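Long-range contact in protease lasA (Pseudomonas aeruginosa, PDB 3IT5), which cuts Gly-Gly bonds in staphylococcal peptidoglycan cross-links and takes part in elastin degradation as a secreted zinc endopeptidase of family M23: residues A47-V61 with S88-Y102. Sequence-based numbering, arbitrary orientation.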
loop_
_atom_site.group_PDB
_atom_site.type_symbol
_atom_site.label_atom_id
_atom_site.label_comp_id
_atom_site.label_asym_id
_atom_site.label_seq_id
_atom_site.Cartn_x
_atom_site.Cartn_y
_atom_site.Cartn_z
ATOM N N ALA A 47 2.321 -17.352 -7.821
ATOM C CA ALA A 47 2.008 -16.271 -8.751
ATOM C C ALA A 47 1.802 -14.965 -7.995
ATOM O O ALA A 47 1.208 -14.954 -6.917
ATOM C CB ALA A 47 0.763 -16.623 -9.569
ATOM N N THR A 48 2.315 -13.870 -8.550
ATOM C CA THR A 48 2.165 -12.552 -7.935
ATOM C C THR A 48 1.503 -11.561 -8.887
ATOM O O THR A 48 1.440 -11.793 -10.099
ATOM C CB THR A 48 3.507 -11.969 -7.443
ATOM O OG1 THR A 48 4.323 -11.610 -8.563
ATOM C CG2 THR A 48 4.252 -12.966 -6.544
ATOM N N TYR A 49 1.033 -10.449 -8.332
ATOM C CA TYR A 49 0.149 -9.553 -9.067
ATOM C C TYR A 49 0.617 -8.100 -9.098
ATOM O O TYR A 49 1.604 -7.740 -8.453
ATOM C CB TYR A 49 -1.293 -9.717 -8.551
ATOM C CG TYR A 49 -1.826 -11.109 -8.832
ATOM C CD1 TYR A 49 -2.460 -11.399 -10.039
ATOM C CD2 TYR A 49 -1.659 -12.149 -7.906
ATOM C CE1 TYR A 49 -2.934 -12.678 -10.318
ATOM C CE2 TYR A 49 -2.127 -13.438 -8.176
ATOM C CZ TYR A 49 -2.766 -13.690 -9.381
ATOM O OH TYR A 49 -3.237 -14.950 -9.660
ATOM N N SER A 50 -0.092 -7.276 -9.867
ATOM C CA SER A 50 0.375 -5.929 -10.205
ATOM C C SER A 50 0.159 -4.906 -9.093
ATOM O O SER A 50 -0.962 -4.747 -8.590
ATOM C CB SER A 50 -0.287 -5.452 -11.502
ATOM O OG SER A 50 -0.037 -6.373 -12.555
ATOM N N VAL A 51 1.245 -4.228 -8.714
ATOM C CA VAL A 51 1.185 -3.058 -7.840
ATOM C C VAL A 51 1.144 -1.782 -8.701
ATOM O O VAL A 51 1.966 -1.602 -9.605
ATOM C CB VAL A 51 2.392 -2.995 -6.866
ATOM C CG1 VAL A 51 2.324 -1.738 -5.994
ATOM C CG2 VAL A 51 2.467 -4.251 -5.988
ATOM N N VAL A 52 0.180 -0.909 -8.422
ATOM C CA VAL A 52 0.048 0.350 -9.155
ATOM C C VAL A 52 0.195 1.555 -8.227
ATOM O O VAL A 52 -0.003 1.446 -7.005
ATOM C CB VAL A 52 -1.295 0.453 -9.940
ATOM C CG1 VAL A 52 -1.521 -0.777 -10.830
ATOM C CG2 VAL A 52 -2.468 0.656 -8.991
ATOM N N ALA A 53 0.540 2.697 -8.817
ATOM C CA ALA A 53 0.627 3.958 -8.090
ATOM C C ALA A 53 -0.709 4.309 -7.448
ATOM O O ALA A 53 -1.760 4.273 -8.095
ATOM C CB ALA A 53 1.085 5.082 -9.013
ATOM N N ALA A 54 -0.657 4.640 -6.163
ATOM C CA ALA A 54 -1.846 5.027 -5.420
ATOM C C ALA A 54 -2.290 6.442 -5.783
ATOM O O ALA A 54 -3.429 6.827 -5.521
ATOM C CB ALA A 54 -1.590 4.910 -3.937
ATOM N N HIS A 55 -1.388 7.202 -6.402
ATOM C CA HIS A 55 -1.653 8.590 -6.765
ATOM C C HIS A 55 -0.712 9.098 -7.855
ATOM O O HIS A 55 0.282 8.438 -8.200
ATOM C CB HIS A 55 -1.510 9.484 -5.531
ATOM C CG HIS A 55 -0.160 9.409 -4.891
ATOM N ND1 HIS A 55 0.852 10.298 -5.178
ATOM C CD2 HIS A 55 0.347 8.547 -3.978
ATOM C CE1 HIS A 55 1.924 9.988 -4.472
ATOM N NE2 HIS A 55 1.645 8.925 -3.738
ATOM N N ALA A 56 -1.041 10.281 -8.374
ATOM C CA ALA A 56 -0.180 11.033 -9.278
ATOM C C ALA A 56 1.069 11.529 -8.558
ATOM O O ALA A 56 1.016 11.882 -7.378
ATOM C CB ALA A 56 -0.945 12.220 -9.869
ATOM N N GLY A 57 2.186 11.555 -9.279
ATOM C CA GLY A 57 3.439 12.070 -8.742
ATOM C C GLY A 57 4.669 11.546 -9.453
ATOM O O GLY A 57 4.581 11.007 -10.567
ATOM N N THR A 58 5.818 11.701 -8.797
ATOM C CA THR A 58 7.110 11.351 -9.390
ATOM C C THR A 58 7.671 10.065 -8.794
ATOM O O THR A 58 7.675 9.886 -7.572
ATOM C CB THR A 58 8.141 12.477 -9.198
ATOM O OG1 THR A 58 7.571 13.730 -9.589
ATOM C CG2 THR A 58 9.410 12.219 -10.021
ATOM N N VAL A 59 8.167 9.196 -9.673
ATOM C CA VAL A 59 8.772 7.922 -9.279
ATOM C C VAL A 59 10.245 8.077 -8.895
ATOM O O VAL A 59 11.004 8.798 -9.551
ATOM C CB VAL A 59 8.641 6.857 -10.407
ATOM C CG1 VAL A 59 9.417 5.574 -10.058
ATOM C CG2 VAL A 59 7.178 6.534 -10.672
ATOM N N ARG A 60 10.621 7.414 -7.808
ATOM C CA ARG A 60 12.014 7.131 -7.507
ATOM C C ARG A 60 12.162 5.620 -7.397
ATOM O O ARG A 60 11.513 4.993 -6.560
ATOM C CB ARG A 60 12.450 7.805 -6.199
ATOM C CG ARG A 60 13.860 7.407 -5.701
ATOM C CD ARG A 60 14.966 8.066 -6.534
ATOM N NE ARG A 60 16.307 8.050 -5.926
ATOM C CZ ARG A 60 16.574 8.070 -4.618
ATOM N NH1 ARG A 60 15.603 8.122 -3.713
ATOM N NH2 ARG A 60 17.836 8.061 -4.204
ATOM N N VAL A 61 12.995 5.034 -8.254
ATOM C CA VAL A 61 13.357 3.627 -8.100
ATOM C C VAL A 61 14.593 3.546 -7.200
ATOM O O VAL A 61 15.730 3.755 -7.647
ATOM C CB VAL A 61 13.571 2.903 -9.457
ATOM C CG1 VAL A 61 13.907 1.423 -9.241
ATOM C CG2 VAL A 61 12.326 3.024 -10.331
ATOM N N SER A 88 10.740 4.328 -14.146
ATOM C CA SER A 88 12.092 4.888 -14.040
ATOM C C SER A 88 12.172 6.099 -13.115
ATOM O O SER A 88 11.152 6.694 -12.766
ATOM C CB SER A 88 12.615 5.286 -15.428
ATOM O OG SER A 88 12.528 4.207 -16.340
ATOM N N ASN A 89 13.398 6.451 -12.727
ATOM C CA ASN A 89 13.672 7.666 -11.972
ATOM C C ASN A 89 13.209 8.898 -12.740
ATOM O O ASN A 89 13.565 9.075 -13.904
ATOM C CB ASN A 89 15.169 7.785 -11.664
ATOM C CG ASN A 89 15.626 6.817 -10.584
ATOM O OD1 ASN A 89 14.936 6.607 -9.581
ATOM N ND2 ASN A 89 16.802 6.226 -10.781
ATOM N N GLY A 90 12.407 9.734 -12.087
ATOM C CA GLY A 90 11.914 10.965 -12.697
ATOM C C GLY A 90 10.634 10.792 -13.498
ATOM O O GLY A 90 10.072 11.771 -13.992
ATOM N N GLN A 91 10.172 9.550 -13.629
ATOM C CA GLN A 91 8.950 9.265 -14.378
ATOM C C GLN A 91 7.715 9.754 -13.639
ATOM O O GLN A 91 7.420 9.314 -12.525
ATOM C CB GLN A 91 8.815 7.770 -14.695
ATOM C CG GLN A 91 7.505 7.404 -15.413
ATOM C CD GLN A 91 7.505 5.997 -15.983
ATOM O OE1 GLN A 91 8.517 5.293 -15.936
ATOM N NE2 GLN A 91 6.362 5.576 -16.521
ATOM N N GLN A 92 6.985 10.662 -14.276
ATOM C CA GLN A 92 5.718 11.104 -13.734
ATOM C C GLN A 92 4.652 10.061 -14.065
ATOM O O GLN A 92 4.631 9.515 -15.172
ATOM C CB GLN A 92 5.345 12.499 -14.253
ATOM C CG GLN A 92 6.498 13.536 -14.242
ATOM C CD GLN A 92 7.092 13.838 -12.855
ATOM O OE1 GLN A 92 6.447 13.648 -11.824
ATOM N NE2 GLN A 92 8.328 14.331 -12.841
ATOM N N VAL A 93 3.789 9.785 -13.086
ATOM C CA VAL A 93 2.773 8.734 -13.173
ATOM C C VAL A 93 1.446 9.209 -12.574
ATOM O O VAL A 93 1.406 10.189 -11.830
ATOM C CB VAL A 93 3.209 7.433 -12.419
ATOM C CG1 VAL A 93 4.409 6.768 -13.100
ATOM C CG2 VAL A 93 3.497 7.722 -10.945
ATOM N N SER A 94 0.372 8.488 -12.889
ATOM C CA SER A 94 -0.953 8.755 -12.337
ATOM C C SER A 94 -1.362 7.586 -11.440
ATOM O O SER A 94 -0.751 6.515 -11.491
ATOM C CB SER A 94 -1.967 8.896 -13.473
ATOM O OG SER A 94 -1.499 9.787 -14.470
ATOM N N ALA A 95 -2.398 7.782 -10.631
ATOM C CA ALA A 95 -3.020 6.663 -9.945
ATOM C C ALA A 95 -3.305 5.589 -10.989
ATOM O O ALA A 95 -3.746 5.900 -12.098
ATOM C CB ALA A 95 -4.303 7.093 -9.248
ATOM N N ASP A 96 -2.996 4.342 -10.643
ATOM C CA ASP A 96 -3.290 3.177 -11.486
ATOM C C ASP A 96 -2.228 2.899 -12.562
ATOM O O ASP A 96 -2.464 2.103 -13.473
ATOM C CB ASP A 96 -4.700 3.275 -12.102
ATOM C CG ASP A 96 -5.438 1.944 -12.111
ATOM O OD1 ASP A 96 -5.218 1.118 -11.198
ATOM O OD2 ASP A 96 -6.262 1.733 -13.026
ATOM N N THR A 97 -1.066 3.547 -12.453
ATOM C CA THR A 97 0.066 3.235 -13.330
ATOM C C THR A 97 0.820 2.045 -12.746
ATOM O O THR A 97 1.328 2.120 -11.629
ATOM C CB THR A 97 1.039 4.432 -13.507
ATOM O OG1 THR A 97 0.370 5.513 -14.170
ATOM C CG2 THR A 97 2.254 4.017 -14.343
ATOM N N LYS A 98 0.897 0.951 -13.502
ATOM C CA LYS A 98 1.573 -0.249 -13.016
ATOM C C LYS A 98 3.054 0.012 -12.749
ATOM O O LYS A 98 3.798 0.397 -13.649
ATOM C CB LYS A 98 1.384 -1.424 -13.985
ATOM C CG LYS A 98 2.120 -2.695 -13.576
ATOM C CD LYS A 98 1.658 -3.893 -14.403
ATOM C CE LYS A 98 2.523 -5.128 -14.143
ATOM N NZ LYS A 98 1.926 -6.340 -14.786
ATOM N N LEU A 99 3.463 -0.201 -11.501
ATOM C CA LEU A 99 4.850 0.007 -11.075
ATOM C C LEU A 99 5.677 -1.266 -11.209
ATOM O O LEU A 99 6.908 -1.210 -11.307
ATOM C CB LEU A 99 4.889 0.491 -9.622
ATOM C CG LEU A 99 4.041 1.713 -9.245
ATOM C CD1 LEU A 99 4.268 2.090 -7.782
ATOM C CD2 LEU A 99 4.347 2.897 -10.155
ATOM N N GLY A 100 4.991 -2.409 -11.192
ATOM C CA GLY A 100 5.629 -3.714 -11.291
ATOM C C GLY A 100 4.755 -4.799 -10.686
ATOM O O GLY A 100 3.540 -4.844 -10.915
ATOM N N VAL A 101 5.382 -5.678 -9.912
ATOM C CA VAL A 101 4.669 -6.724 -9.181
ATOM C C VAL A 101 5.231 -6.794 -7.775
ATOM O O VAL A 101 6.327 -6.280 -7.525
ATOM C CB VAL A 101 4.812 -8.116 -9.863
ATOM C CG1 VAL A 101 4.003 -8.181 -11.161
ATOM C CG2 VAL A 101 6.284 -8.451 -10.133
ATOM N N TYR A 102 4.492 -7.403 -6.847
ATOM C CA TYR A 102 5.113 -7.767 -5.580
ATOM C C TYR A 102 5.904 -9.058 -5.769
ATOM O O TYR A 102 5.583 -9.867 -6.640
ATOM C CB TYR A 102 4.123 -7.812 -4.402
ATOM C CG TYR A 102 2.962 -8.782 -4.494
ATOM C CD1 TYR A 102 3.115 -10.124 -4.148
ATOM C CD2 TYR A 102 1.693 -8.341 -4.867
ATOM C CE1 TYR A 102 2.042 -11.012 -4.209
ATOM C CE2 TYR A 102 0.610 -9.219 -4.927
ATOM C CZ TYR A 102 0.792 -10.550 -4.598
ATOM O OH TYR A 102 -0.272 -11.418 -4.659
HETATM O O HOH W 1 0.382 -13.933 -4.657
#
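One face of the Y102 ring lies against T48 CB, a CH-pi contact at 4.0 Å from the ring centroid, and the backbone N of Y49 stands over the same face, nearer the ring's periphery. At the edge, CG2 of V51 lies near the ring plane, as does a water that bridges Y102 OH to A47 O. The hydroxyl in turn meets the edge of the Y49 ring. Chi1 of 60° sets Y102 CG between its own N and carbonyl carbon, turning the ring back over the opposite chain, while T48 OG1 donates to Y102 O (2.9 Å) nearly along the C=O axis.

Further along, a classic beta bulge sets two residues, L99 and G100, against V51 alone; L99 N bonds V51 O at 2.8 Å. K98, fully extended, reaches S50 OG with NZ (3.0 Å). A53 then exchanges backbone bonds with T97 and D96 at the S94–T97 type II turn, and its CB packs on L99 CD2. Past G57–V93, the side chains of V59 and V93 cross at about a right angle, CG2 of V59 meeting CG1 of V93 at 3.7 Å. T58 and Q92 run side by side, their OG1–OE1 approach doubtfully short, and N89 OD1 takes V61 N at 2.8 Å, next to R60 CD.

The contact pairs strand 50-52 with 98-102 and strand 57-63 with 92-93 in the antiparallel sheet of the M23 peptidase. W17 packs edge-to-face on Y102, whose side chain lies about 5 Å from those of H81 and H120, the inferred proton donors/acceptors. T48 OG1 anchors the main chain, whereas T48 CB, Y49 N, W17 and the water reach the ring itself, consistent with a fixed ring near those histidines.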